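Local coordinates for maquette-3 (Escherichia coli, PDB 6Z0C), which is an artificial four-helix bundle, probably built to explore how networks of charged, ion-paired groups can be buried in a hydrophobic core while keeping the protein stable, at residues 15-18 with 19-23; 79-82 with 83-87; 114-117 with 118-122; 122-125 with 126-130; 176-179 with 180-183. One frame throughout, in Å; residues are numbered along the deposited sequence.

Contact 1 (15-18 with 19-23); sequences QEFQ and QLLQE
The straightest polar link here joins Gln19 to Gln15: the backbone Gln19 N donates to Gln15 O at 2.9 Å, with an N-H...O angle of 166°. The same i to i+4 bonding is repeated by Leu20 N to Glu16 O and by Leu21 N to Phe17 O, and Gln22 N reaches Gln18 O at 3.1 Å, so every carbonyl of 15-18 is taken up one turn later. The side chains then divide by face, as in an amphipathic helix of a four-helix bundle: glutamine and glutamate suit the wet side of helix 4-48, phenylalanine and leucine the core. On the outer side, Gln19 lays CG 3.4 Å from Gln15 O, and its amide nitrogen NE2 makes a van der Waals contact with the Gln15 stem, 3.7 Å from Gln15 CG. Gln22 repeats the carbonyl approach alone, CG lying 3.4 Å from Gln18 O. On the inner side, Phe17 has CG anti to its own backbone nitrogen (chi1 -155°), which swings the ring forward along the helix until CE2 lies 3.9 Å from Leu21 CG. The leucine meets this flank of the ring obliquely with its branch point, its methyls following close behind. Beyond the segments, the ring also packs on Leu86, on Ile118 and Leu122, and on Val183, and thereby joins all four helices, while Leu20 rests on Ala179.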
loop_
_atom_site.group_PDB
_atom_site.type_symbol
_atom_site.label_atom_id
_atom_site.label_comp_id
_atom_site.label_asym_id
_atom_site.label_seq_id
_atom_site.Cartn_x
_atom_site.Cartn_y
_atom_site.Cartn_z
ATOM N N GLN A 15 -11.994 -10.144 8.349
ATOM C CA GLN A 15 -12.344 -8.860 9.017
ATOM C C GLN A 15 -11.064 -8.051 9.257
ATOM O O GLN A 15 -11.061 -6.847 8.943
ATOM C CB GLN A 15 -13.101 -9.105 10.324
ATOM C CG GLN A 15 -13.539 -7.827 11.034
ATOM C CD GLN A 15 -14.448 -6.949 10.205
ATOM O OE1 GLN A 15 -14.027 -6.314 9.238
ATOM N NE2 GLN A 15 -15.709 -6.879 10.600
ATOM N N GLU A 16 -10.021 -8.698 9.787
ATOM C CA GLU A 16 -8.693 -8.084 10.053
ATOM C C GLU A 16 -8.138 -7.488 8.751
ATOM O O GLU A 16 -7.678 -6.332 8.776
ATOM C CB GLU A 16 -7.745 -9.122 10.657
ATOM C CG GLU A 16 -6.490 -8.518 11.250
ATOM C CD GLU A 16 -5.531 -9.516 11.882
ATOM O OE1 GLU A 16 -4.357 -9.155 12.056
ATOM O OE2 GLU A 16 -5.959 -10.647 12.198
ATOM N N PHE A 17 -8.203 -8.242 7.653
ATOM C CA PHE A 17 -7.716 -7.829 6.312
ATOM C C PHE A 17 -8.576 -6.671 5.781
ATOM O O PHE A 17 -8.001 -5.715 5.232
ATOM C CB PHE A 17 -7.710 -9.024 5.355
ATOM C CG PHE A 17 -6.744 -8.938 4.197
ATOM C CD1 PHE A 17 -6.395 -10.083 3.500
ATOM C CD2 PHE A 17 -6.181 -7.734 3.798
ATOM C CE1 PHE A 17 -5.518 -10.024 2.429
ATOM C CE2 PHE A 17 -5.305 -7.677 2.726
ATOM C CZ PHE A 17 -4.976 -8.822 2.044
ATOM N N GLN A 18 -9.904 -6.751 5.924
ATOM C CA GLN A 18 -10.834 -5.666 5.503
ATOM C C GLN A 18 -10.437 -4.380 6.234
ATOM O O GLN A 18 -10.283 -3.345 5.562
ATOM C CB GLN A 18 -12.296 -6.036 5.771
ATOM C CG GLN A 18 -12.877 -7.009 4.753
ATOM C CD GLN A 18 -14.251 -7.513 5.128
ATOM O OE1 GLN A 18 -14.644 -7.508 6.293
ATOM N NE2 GLN A 18 -14.995 -7.968 4.132
ATOM N N GLN A 19 -10.247 -4.458 7.555
ATOM C CA GLN A 19 -9.848 -3.301 8.403
ATOM C C GLN A 19 -8.472 -2.791 7.955
ATOM O O GLN A 19 -8.290 -1.565 7.907
ATOM C CB GLN A 19 -9.853 -3.678 9.886
ATOM C CG GLN A 19 -11.256 -3.842 10.455
ATOM C CD GLN A 19 -11.274 -3.944 11.960
ATOM O OE1 GLN A 19 -10.395 -3.429 12.650
ATOM N NE2 GLN A 19 -12.293 -4.607 12.485
ATOM N N LEU A 20 -7.544 -3.691 7.618
ATOM C CA LEU A 20 -6.173 -3.309 7.189
ATOM C C LEU A 20 -6.248 -2.532 5.870
ATOM O O LEU A 20 -5.566 -1.502 5.757
ATOM C CB LEU A 20 -5.303 -4.562 7.057
ATOM C CG LEU A 20 -3.861 -4.320 6.618
ATOM C CD1 LEU A 20 -3.169 -3.319 7.533
ATOM C CD2 LEU A 20 -3.091 -5.633 6.582
ATOM N N LEU A 21 -7.061 -2.982 4.914
ATOM C CA LEU A 21 -7.193 -2.298 3.600
ATOM C C LEU A 21 -7.817 -0.912 3.806
ATOM O O LEU A 21 -7.407 0.027 3.095
ATOM C CB LEU A 21 -8.010 -3.165 2.639
ATOM C CG LEU A 21 -7.270 -4.371 2.060
ATOM C CD1 LEU A 21 -8.230 -5.289 1.320
ATOM C CD2 LEU A 21 -6.133 -3.938 1.144
ATOM N N GLN A 22 -8.733 -0.770 4.768
ATOM C CA GLN A 22 -9.331 0.543 5.134
ATOM C C GLN A 22 -8.226 1.444 5.702
ATOM O O GLN A 22 -8.151 2.617 5.288
ATOM C CB GLN A 22 -10.488 0.361 6.118
ATOM C CG GLN A 22 -11.728 -0.257 5.486
ATOM C CD GLN A 22 -12.824 -0.526 6.489
ATOM O OE1 GLN A 22 -12.878 0.074 7.560
ATOM N NE2 GLN A 22 -13.717 -1.440 6.143
ATOM N N GLU A 23 -7.393 0.909 6.599
ATOM C CA GLU A 23 -6.240 1.631 7.204
ATOM C C GLU A 23 -5.274 2.066 6.094
ATOM O O GLU A 23 -4.803 3.214 6.133
ATOM C CB GLU A 23 -5.543 0.748 8.241
ATOM C CG GLU A 23 -4.424 1.453 8.983
ATOM C CD GLU A 23 -3.815 0.659 10.127
ATOM O OE1 GLU A 23 -4.130 -0.550 10.248
ATOM O OE2 GLU A 23 -3.024 1.247 10.891
#

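Contact 2 (79-82 with 83-87); sequences AQEA and QQLLQ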
loop_
_atom_site.group_PDB
_atom_site.type_symbol
_atom_site.label_atom_id
_atom_site.label_comp_id
_atom_site.label_asym_id
_atom_site.label_seq_id
_atom_site.Cartn_x
_atom_site.Cartn_y
_atom_site.Cartn_z
ATOM N N ALA A 79 -5.830 -0.970 -3.917
ATOM C CA ALA A 79 -6.380 -1.312 -2.583
ATOM C C ALA A 79 -7.874 -1.644 -2.712
ATOM O O ALA A 79 -8.324 -2.596 -2.052
ATOM C CB ALA A 79 -6.139 -0.188 -1.607
ATOM N N GLN A 80 -8.602 -0.894 -3.544
ATOM C CA GLN A 80 -10.045 -1.118 -3.834
ATOM C C GLN A 80 -10.232 -2.493 -4.490
ATOM O O GLN A 80 -11.132 -3.231 -4.057
ATOM C CB GLN A 80 -10.579 0.001 -4.730
ATOM C CG GLN A 80 -12.081 -0.061 -4.956
ATOM C CD GLN A 80 -12.568 1.113 -5.768
ATOM O OE1 GLN A 80 -12.204 2.261 -5.516
ATOM N NE2 GLN A 80 -13.397 0.830 -6.760
ATOM N N GLU A 81 -9.411 -2.817 -5.494
ATOM C CA GLU A 81 -9.454 -4.109 -6.234
ATOM C C GLU A 81 -9.199 -5.264 -5.252
ATOM O O GLU A 81 -9.904 -6.285 -5.337
ATOM C CB GLU A 81 -8.435 -4.073 -7.375
ATOM C CG GLU A 81 -8.461 -5.296 -8.274
ATOM C CD GLU A 81 -7.438 -5.263 -9.397
ATOM O OE1 GLU A 81 -6.998 -4.154 -9.768
ATOM O OE2 GLU A 81 -7.080 -6.348 -9.896
ATOM N N ALA A 82 -8.242 -5.101 -4.337
ATOM C CA ALA A 82 -7.938 -6.078 -3.264
ATOM C C ALA A 82 -9.177 -6.279 -2.382
ATOM O O ALA A 82 -9.460 -7.425 -2.025
ATOM C CB ALA A 82 -6.747 -5.620 -2.458
ATOM N N GLN A 83 -9.891 -5.200 -2.046
ATOM C CA GLN A 83 -11.089 -5.258 -1.164
ATOM C C GLN A 83 -12.179 -6.084 -1.862
ATOM O O GLN A 83 -12.818 -6.910 -1.181
ATOM C CB GLN A 83 -11.552 -3.848 -0.783
ATOM C CG GLN A 83 -12.180 -3.772 0.605
ATOM C CD GLN A 83 -11.696 -2.600 1.429
ATOM O OE1 GLN A 83 -11.326 -2.753 2.595
ATOM N NE2 GLN A 83 -11.702 -1.416 0.831
ATOM N N GLN A 84 -12.351 -5.891 -3.175
ATOM C CA GLN A 84 -13.340 -6.622 -4.017
ATOM C C GLN A 84 -12.959 -8.109 -4.074
ATOM O O GLN A 84 -13.850 -8.955 -3.871
ATOM C CB GLN A 84 -13.425 -5.989 -5.408
ATOM C CG GLN A 84 -14.124 -4.634 -5.402
ATOM C CD GLN A 84 -13.857 -3.804 -6.636
ATOM O OE1 GLN A 84 -13.129 -4.208 -7.543
ATOM N NE2 GLN A 84 -14.450 -2.621 -6.675
ATOM N N LEU A 85 -11.683 -8.420 -4.322
ATOM C CA LEU A 85 -11.172 -9.820 -4.361
ATOM C C LEU A 85 -11.327 -10.471 -2.983
ATOM O O LEU A 85 -11.653 -11.669 -2.933
ATOM C CB LEU A 85 -9.708 -9.823 -4.807
ATOM C CG LEU A 85 -9.457 -9.423 -6.260
ATOM C CD1 LEU A 85 -7.971 -9.226 -6.507
ATOM C CD2 LEU A 85 -10.024 -10.455 -7.225
ATOM N N LEU A 86 -11.121 -9.711 -1.903
ATOM C CA LEU A 86 -11.240 -10.221 -0.512
ATOM C C LEU A 86 -12.685 -10.668 -0.230
ATOM O O LEU A 86 -12.862 -11.703 0.433
ATOM C CB LEU A 86 -10.784 -9.133 0.462
ATOM C CG LEU A 86 -10.752 -9.534 1.934
ATOM C CD1 LEU A 86 -9.840 -10.731 2.168
ATOM C CD2 LEU A 86 -10.320 -8.358 2.792
ATOM N N GLN A 87 -13.692 -9.932 -0.701
ATOM C CA GLN A 87 -15.115 -10.324 -0.497
ATOM C C GLN A 87 -15.401 -11.620 -1.276
ATOM O O GLN A 87 -16.136 -12.475 -0.742
ATOM C CB GLN A 87 -16.073 -9.198 -0.892
ATOM C CG GLN A 87 -17.516 -9.465 -0.478
ATOM C CD GLN A 87 -17.657 -9.886 0.967
ATOM O OE1 GLN A 87 -17.095 -9.269 1.871
ATOM N NE2 GLN A 87 -18.412 -10.951 1.199
#
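Gln80 and Gln84 reach each other because their first torsions differ. In Gln80, CG lies opposite the backbone nitrogen (chi1 -174°) and the extended chain stands out nearly square to the helix axis; in Gln84, CG lies opposite the carbonyl carbon (chi1 -72°) and the chain runs back to meet it. The amides meet at their nitrogens, Gln80 NE2 being 3.6 Å from Gln84 NE2, with their planes turned 73° apart. On the way, Gln84 CG passes 3.6 Å from Gln80 O. This is a turn of amphipathic helix 52-99 in the four-helix bundle, and leucine suits its inner side: Leu85 bends back so that its CG lies 3.3 Å from Glu81 O, and its side chain packs on Leu114, Ile118 and Leu121, CB against Ile118 and CD1 against Leu121. Ala82, bare beyond CB, suits a close approach, its nitrogen lying 3.8 Å from Leu121 CD1. Main-chain bonds hold the turn, among them Leu86 N to Ala82 O at 2.8 Å and Leu85 N to Glu81 O at 3.0 Å. As modelled, two donors face each other in the glutamine pair, which probably adds packing rather than a polar bond, while Leu85 ties the turn to helix 105-144.

Contact 3 (114-117 with 118-122); sequences LAQK and IQQLL
Gln116 and Gln119 run side by side and point the same way off the outer face of the helix, their amide planes 41° apart. Gln116 is bent at its second torsion (chi2 -65°), which folds its amide forward and sets NE2 3.1 Å from Gln119 OE1. Gln119 arrives extended, chi1 of 174° setting CG across from its backbone nitrogen. Gln120 turns the other way, back along the helix, and lays its CG 3.3 Å from Gln116 O. That carbonyl also accepts Gln120 N at 2.9 Å, so it is bonded by the backbone and flanked by the side chain of the same residue. Lys117 reaches out as an extended chain, fitting the exposed face. Inward, Ile118 places CG1 3.4 Å from Leu114 O and against Leu85 of helix 52-99, and its other branch, CG2, against Phe17 and Val183, while Leu121 brings CG 3.4 Å from Lys117 O. The two branches of a beta-branched isoleucine thus face different helices, and Leu114 and Leu121 extend the apolar surface toward helix 52-99. Leu114, Ile118 and Leu121, spaced by four and then three, form the inward stripe of an amphipathic helix, the recurring element of a four-helix bundle.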
loop_
_atom_site.group_PDB
_atom_site.type_symbol
_atom_site.label_atom_id
_atom_site.label_comp_id
_atom_site.label_asym_id
_atom_site.label_seq_id
_atom_site.Cartn_x
_atom_site.Cartn_y
_atom_site.Cartn_z
ATOM N N LEU A 114 -7.944 -16.672 -6.223
ATOM C CA LEU A 114 -8.258 -15.359 -5.598
ATOM C C LEU A 114 -7.106 -14.939 -4.675
ATOM O O LEU A 114 -6.652 -13.791 -4.787
ATOM C CB LEU A 114 -9.582 -15.456 -4.840
ATOM C CG LEU A 114 -10.825 -15.476 -5.729
ATOM C CD1 LEU A 114 -12.048 -15.905 -4.939
ATOM C CD2 LEU A 114 -11.050 -14.118 -6.381
ATOM N N ALA A 115 -6.639 -15.837 -3.807
ATOM C CA ALA A 115 -5.561 -15.547 -2.833
ATOM C C ALA A 115 -4.271 -15.171 -3.577
ATOM O O ALA A 115 -3.558 -14.272 -3.091
ATOM C CB ALA A 115 -5.362 -16.718 -1.907
ATOM N N GLN A 116 -3.989 -15.810 -4.720
ATOM C CA GLN A 116 -2.785 -15.519 -5.548
ATOM C C GLN A 116 -2.926 -14.149 -6.223
ATOM O O GLN A 116 -1.916 -13.418 -6.277
ATOM C CB GLN A 116 -2.536 -16.621 -6.582
ATOM C CG GLN A 116 -1.700 -17.772 -6.040
ATOM C CD GLN A 116 -0.294 -17.349 -5.677
ATOM O OE1 GLN A 116 0.323 -16.517 -6.341
ATOM N NE2 GLN A 116 0.225 -17.925 -4.606
ATOM N N LYS A 117 -4.116 -13.810 -6.727
ATOM C CA LYS A 117 -4.386 -12.484 -7.347
ATOM C C LYS A 117 -4.136 -11.398 -6.296
ATOM O O LYS A 117 -3.462 -10.404 -6.626
ATOM C CB LYS A 117 -5.810 -12.412 -7.907
ATOM C CG LYS A 117 -6.012 -13.139 -9.228
ATOM C CD LYS A 117 -7.412 -12.995 -9.788
ATOM C CE LYS A 117 -7.643 -13.834 -11.026
ATOM N NZ LYS A 117 -8.972 -13.568 -11.621
ATOM N N ILE A 118 -4.641 -11.592 -5.076
ATOM C CA ILE A 118 -4.467 -10.622 -3.952
ATOM C C ILE A 118 -2.965 -10.500 -3.665
ATOM O O ILE A 118 -2.473 -9.362 -3.618
ATOM C CB ILE A 118 -5.283 -11.032 -2.707
ATOM C CG1 ILE A 118 -6.791 -10.957 -2.975
ATOM C CG2 ILE A 118 -4.891 -10.187 -1.500
ATOM C CD1 ILE A 118 -7.649 -11.557 -1.886
ATOM N N GLN A 119 -2.259 -11.626 -3.525
ATOM C CA GLN A 119 -0.789 -11.659 -3.276
ATOM C C GLN A 119 -0.056 -10.847 -4.355
ATOM O O GLN A 119 0.825 -10.043 -3.986
ATOM C CB GLN A 119 -0.291 -13.104 -3.217
ATOM C CG GLN A 119 1.222 -13.224 -3.109
ATOM C CD GLN A 119 1.663 -14.623 -2.753
ATOM O OE1 GLN A 119 0.864 -15.556 -2.687
ATOM N NE2 GLN A 119 2.953 -14.780 -2.516
ATOM N N GLN A 120 -0.402 -11.047 -5.633
ATOM C CA GLN A 120 0.232 -10.358 -6.792
ATOM C C GLN A 120 -0.036 -8.845 -6.712
ATOM O O GLN A 120 0.909 -8.076 -6.989
ATOM C CB GLN A 120 -0.250 -10.964 -8.113
ATOM C CG GLN A 120 0.348 -12.339 -8.396
ATOM C CD GLN A 120 -0.300 -13.054 -9.557
ATOM O OE1 GLN A 120 -1.412 -12.734 -9.979
ATOM N NE2 GLN A 120 0.394 -14.049 -10.083
ATOM N N LEU A 121 -1.254 -8.432 -6.338
ATOM C CA LEU A 121 -1.617 -6.998 -6.141
ATOM C C LEU A 121 -0.744 -6.390 -5.036
ATOM O O LEU A 121 -0.256 -5.261 -5.226
ATOM C CB LEU A 121 -3.101 -6.860 -5.777
ATOM C CG LEU A 121 -4.115 -7.053 -6.904
ATOM C CD1 LEU A 121 -5.524 -6.820 -6.382
ATOM C CD2 LEU A 121 -3.836 -6.133 -8.084
ATOM N N LEU A 122 -0.565 -7.099 -3.919
ATOM C CA LEU A 122 0.216 -6.610 -2.748
ATOM C C LEU A 122 1.705 -6.521 -3.101
ATOM O O LEU A 122 2.368 -5.585 -2.614
ATOM C CB LEU A 122 0.010 -7.544 -1.555
ATOM C CG LEU A 122 -1.408 -7.614 -0.993
ATOM C CD1 LEU A 122 -1.481 -8.669 0.096
ATOM C CD2 LEU A 122 -1.867 -6.262 -0.467
#

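Contact 4 (122-125 with 126-130); sequences LQKF and QQLVA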
loop_
_atom_site.group_PDB
_atom_site.type_symbol
_atom_site.label_atom_id
_atom_site.label_comp_id
_atom_site.label_asym_id
_atom_site.label_seq_id
_atom_site.Cartn_x
_atom_site.Cartn_y
_atom_site.Cartn_z
ATOM N N LEU A 122 -0.565 -7.099 -3.919
ATOM C CA LEU A 122 0.216 -6.610 -2.748
ATOM C C LEU A 122 1.705 -6.521 -3.101
ATOM O O LEU A 122 2.368 -5.585 -2.614
ATOM C CB LEU A 122 0.010 -7.544 -1.555
ATOM C CG LEU A 122 -1.408 -7.614 -0.993
ATOM C CD1 LEU A 122 -1.481 -8.669 0.096
ATOM C CD2 LEU A 122 -1.867 -6.262 -0.467
ATOM N N GLN A 123 2.220 -7.467 -3.889
ATOM C CA GLN A 123 3.648 -7.482 -4.310
ATOM C C GLN A 123 3.912 -6.260 -5.200
ATOM O O GLN A 123 4.913 -5.568 -4.952
ATOM C CB GLN A 123 3.998 -8.816 -4.972
ATOM C CG GLN A 123 4.158 -9.939 -3.958
ATOM C CD GLN A 123 4.403 -11.290 -4.585
ATOM O OE1 GLN A 123 4.621 -11.412 -5.789
ATOM N NE2 GLN A 123 4.368 -12.322 -3.760
ATOM N N LYS A 124 3.033 -5.996 -6.171
ATOM C CA LYS A 124 3.070 -4.795 -7.054
ATOM C C LYS A 124 3.025 -3.542 -6.172
ATOM O O LYS A 124 3.885 -2.652 -6.339
ATOM C CB LYS A 124 1.901 -4.852 -8.044
ATOM C CG LYS A 124 1.697 -3.626 -8.927
ATOM C CD LYS A 124 0.372 -3.660 -9.678
ATOM C CE LYS A 124 -0.093 -2.307 -10.181
ATOM N NZ LYS A 124 0.252 -2.098 -11.608
ATOM N N PHE A 125 2.062 -3.501 -5.250
ATOM C CA PHE A 125 1.855 -2.413 -4.263
ATOM C C PHE A 125 3.168 -2.130 -3.519
ATOM O O PHE A 125 3.602 -0.963 -3.497
ATOM C CB PHE A 125 0.732 -2.802 -3.302
ATOM C CG PHE A 125 0.082 -1.649 -2.589
ATOM C CD1 PHE A 125 -1.256 -1.355 -2.793
ATOM C CD2 PHE A 125 0.809 -0.857 -1.716
ATOM C CE1 PHE A 125 -1.855 -0.297 -2.130
ATOM C CE2 PHE A 125 0.208 0.204 -1.056
ATOM C CZ PHE A 125 -1.120 0.481 -1.267
ATOM N N GLN A 126 3.780 -3.159 -2.925
ATOM C CA GLN A 126 5.035 -3.026 -2.133
ATOM C C GLN A 126 6.141 -2.439 -3.019
ATOM O O GLN A 126 6.818 -1.501 -2.556
ATOM C CB GLN A 126 5.472 -4.364 -1.527
ATOM C CG GLN A 126 6.834 -4.288 -0.840
ATOM C CD GLN A 126 7.145 -5.474 0.040
ATOM O OE1 GLN A 126 6.440 -6.481 0.039
ATOM N NE2 GLN A 126 8.220 -5.361 0.805
ATOM N N GLN A 127 6.314 -2.966 -4.237
ATOM C CA GLN A 127 7.368 -2.528 -5.196
ATOM C C GLN A 127 7.211 -1.031 -5.480
ATOM O O GLN A 127 8.231 -0.311 -5.470
ATOM C CB GLN A 127 7.298 -3.326 -6.500
ATOM C CG GLN A 127 7.763 -4.767 -6.356
ATOM C CD GLN A 127 7.461 -5.618 -7.565
ATOM O OE1 GLN A 127 6.980 -5.139 -8.592
ATOM N NE2 GLN A 127 7.747 -6.904 -7.450
ATOM N N LEU A 128 5.977 -0.577 -5.716
ATOM C CA LEU A 128 5.681 0.831 -6.097
ATOM C C LEU A 128 5.948 1.760 -4.907
ATOM O O LEU A 128 6.567 2.829 -5.123
ATOM C CB LEU A 128 4.237 0.925 -6.597
ATOM C CG LEU A 128 3.954 0.183 -7.905
ATOM C CD1 LEU A 128 2.467 0.180 -8.217
ATOM C CD2 LEU A 128 4.737 0.779 -9.067
ATOM N N VAL A 129 5.545 1.364 -3.695
ATOM C CA VAL A 129 5.790 2.163 -2.455
ATOM C C VAL A 129 7.299 2.192 -2.158
ATOM O O VAL A 129 7.814 3.283 -1.817
ATOM C CB VAL A 129 4.982 1.635 -1.253
ATOM C CG1 VAL A 129 5.338 2.379 0.026
ATOM C CG2 VAL A 129 3.482 1.707 -1.506
ATOM N N ALA A 130 7.980 1.047 -2.261
ATOM C CA ALA A 130 9.441 0.916 -2.037
ATOM C C ALA A 130 10.199 1.861 -2.980
ATOM O O ALA A 130 11.138 2.531 -2.523
ATOM C CB ALA A 130 9.874 -0.517 -2.232
#
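Leu122 O receives Gln126 N at 2.8 Å, while the Leu122 side chain leaves the turn for the core beside Phe17 and Val183. Next, Gln123 O takes Gln127 N at 3.0 Å and is flanked by Gln127 CG at 3.3 Å, the aliphatic part of an outward-facing glutamine. Lys124 lies alongside solvent, yet its methylenes are useful: CG comes 3.9 Å from Leu128 CD1, the leucine having folded back to put its own CG 3.2 Å from Lys124 O. Here the exposed lysine and Leu128, which touches Leu71, lie at the border between the wet and dry faces of helix 105-144 in this four-helix bundle. Phe125 is the inward residue, where chi1 of -159° turns the ring away from the backbone nitrogen and carries it forward to Val129. There the valine's CG2 meets CE2 at 3.6 Å obliquely, and Gln126 N lies near the ring plane at its edge. Ile24, Leu75 and Val176 bring the other three helices up to this ring. Trimmed to an alanine, this position would probably leave Val129 CG2 without its neighbour and open a gap among them. Val129 N donates to Phe125 O with an N-H...O angle of 164°, the donor in the carbonyl plane.

Contact 5 (176-179 with 180-183); sequences VQKA and QQLV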
loop_
_atom_site.group_PDB
_atom_site.type_symbol
_atom_site.label_atom_id
_atom_site.label_comp_id
_atom_site.label_asym_id
_atom_site.label_seq_id
_atom_site.Cartn_x
_atom_site.Cartn_y
_atom_site.Cartn_z
ATOM N N VAL A 176 1.427 -3.053 4.143
ATOM C CA VAL A 176 1.410 -3.939 2.940
ATOM C C VAL A 176 2.079 -5.266 3.314
ATOM O O VAL A 176 1.628 -6.318 2.833
ATOM C CB VAL A 176 2.083 -3.276 1.725
ATOM C CG1 VAL A 176 2.138 -4.217 0.534
ATOM C CG2 VAL A 176 1.385 -1.983 1.337
ATOM N N GLN A 177 3.114 -5.210 4.153
ATOM C CA GLN A 177 3.828 -6.406 4.664
ATOM C C GLN A 177 2.876 -7.192 5.582
ATOM O O GLN A 177 2.842 -8.432 5.460
ATOM C CB GLN A 177 5.150 -5.964 5.301
ATOM C CG GLN A 177 6.155 -5.452 4.270
ATOM C CD GLN A 177 7.231 -4.552 4.835
ATOM O OE1 GLN A 177 7.214 -4.181 6.006
ATOM N NE2 GLN A 177 8.189 -4.182 3.998
ATOM N N LYS A 178 2.096 -6.506 6.428
ATOM C CA LYS A 178 1.052 -7.139 7.284
ATOM C C LYS A 178 -0.000 -7.813 6.396
ATOM O O LYS A 178 -0.442 -8.925 6.739
ATOM C CB LYS A 178 0.379 -6.122 8.213
ATOM C CG LYS A 178 1.220 -5.687 9.404
ATOM C CD LYS A 178 0.447 -4.866 10.410
ATOM C CE LYS A 178 1.301 -4.378 11.559
ATOM N NZ LYS A 178 0.588 -3.358 12.362
ATOM N N ALA A 179 -0.392 -7.167 5.297
ATOM C CA ALA A 179 -1.394 -7.701 4.347
ATOM C C ALA A 179 -0.872 -9.019 3.757
ATOM O O ALA A 179 -1.665 -9.975 3.646
ATOM C CB ALA A 179 -1.698 -6.685 3.274
ATOM N N GLN A 180 0.418 -9.082 3.418
ATOM C CA GLN A 180 1.033 -10.298 2.817
ATOM C C GLN A 180 1.056 -11.425 3.862
ATOM O O GLN A 180 0.857 -12.583 3.460
ATOM C CB GLN A 180 2.394 -9.963 2.206
ATOM C CG GLN A 180 2.264 -9.121 0.943
ATOM C CD GLN A 180 3.592 -8.735 0.343
ATOM O OE1 GLN A 180 4.298 -9.562 -0.226
ATOM N NE2 GLN A 180 3.935 -7.461 0.452
ATOM N N GLN A 181 1.223 -11.101 5.150
ATOM C CA GLN A 181 1.080 -12.076 6.269
ATOM C C GLN A 181 -0.344 -12.636 6.297
ATOM O O GLN A 181 -0.497 -13.853 6.473
ATOM C CB GLN A 181 1.332 -11.445 7.639
ATOM C CG GLN A 181 2.789 -11.377 8.042
ATOM C CD GLN A 181 2.936 -10.688 9.376
ATOM O OE1 GLN A 181 3.149 -9.482 9.446
ATOM N NE2 GLN A 181 2.783 -11.444 10.450
ATOM N N LEU A 182 -1.347 -11.766 6.182
ATOM C CA LEU A 182 -2.775 -12.169 6.265
ATOM C C LEU A 182 -3.119 -13.079 5.082
ATOM O O LEU A 182 -3.905 -14.017 5.291
ATOM C CB LEU A 182 -3.671 -10.929 6.299
ATOM C CG LEU A 182 -3.660 -10.147 7.612
ATOM C CD1 LEU A 182 -4.605 -8.957 7.533
ATOM C CD2 LEU A 182 -4.033 -11.038 8.788
ATOM N N VAL A 183 -2.555 -12.821 3.897
ATOM C CA VAL A 183 -2.766 -13.682 2.693
ATOM C C VAL A 183 -2.291 -15.100 3.028
ATOM O O VAL A 183 -3.019 -16.052 2.722
ATOM C CB VAL A 183 -2.051 -13.139 1.441
ATOM C CG1 VAL A 183 -1.966 -14.194 0.342
ATOM C CG2 VAL A 183 -2.721 -11.881 0.917
#
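The flat amide of Gln180 is met at its nitrogen end: Val176 CG1 comes within 3.7 Å of NE2, and Val176 O lies 3.5 Å from the same atom. The side chain doubles back along helix 152-194 of the four-helix bundle because CG sits opposite the carbonyl carbon (chi1 -71°), close to the backbone nitrogen. This NE2 is a donor to Gln126 OE1 on helix 105-144, so a partly exposed glutamine suits the seam between two helices: its CG packs on Leu122 and its amide bonds across. A leucine in its place would probably leave Gln126 OE1 without this donor and weaken the polar tie between the helices. The second amide, that of Gln181, lies over the preceding turn on the outer side, with OE1 3.8 Å from Lys178 CA. Ala179 faces inward, where a lone methyl admits Phe17 and Leu20 of helix 4-48 at close quarters, and Val176 and Val183 add compact beta-branched bulk toward Phe125 and Leu122. Main-chain bonds hold the turn, Gln180 N to Val176 O at 3.1 Å and Leu182 N to Lys178 O at 3.0 Å. Further along, Val183 N bonds to Ala179 O, and the valine's CG2 comes 3.5 Å from that same oxygen.

In the fold
From the N terminus, contact 1 lies on helix 4-48, contact 2 on helix 52-99, contacts 3 and 4 on helix 105-144, and contact 5 on helix 152-194. Each joins consecutive turns of one helix, so none closes a loop, and along the chain they follow in series without nesting or crossing; contacts 3 and 4 meet at Leu122. In space the loops between helices bring them together. Contact 1 touches contacts 2 and 5, contact 2 touches contact 3, and contact 5 touches both 3 and 4, a ring of neighbouring helices. Phe17 reaches across to contacts 3 and 4, whereas contacts 2 and 5 stay about 7 Å apart at their nearest atoms.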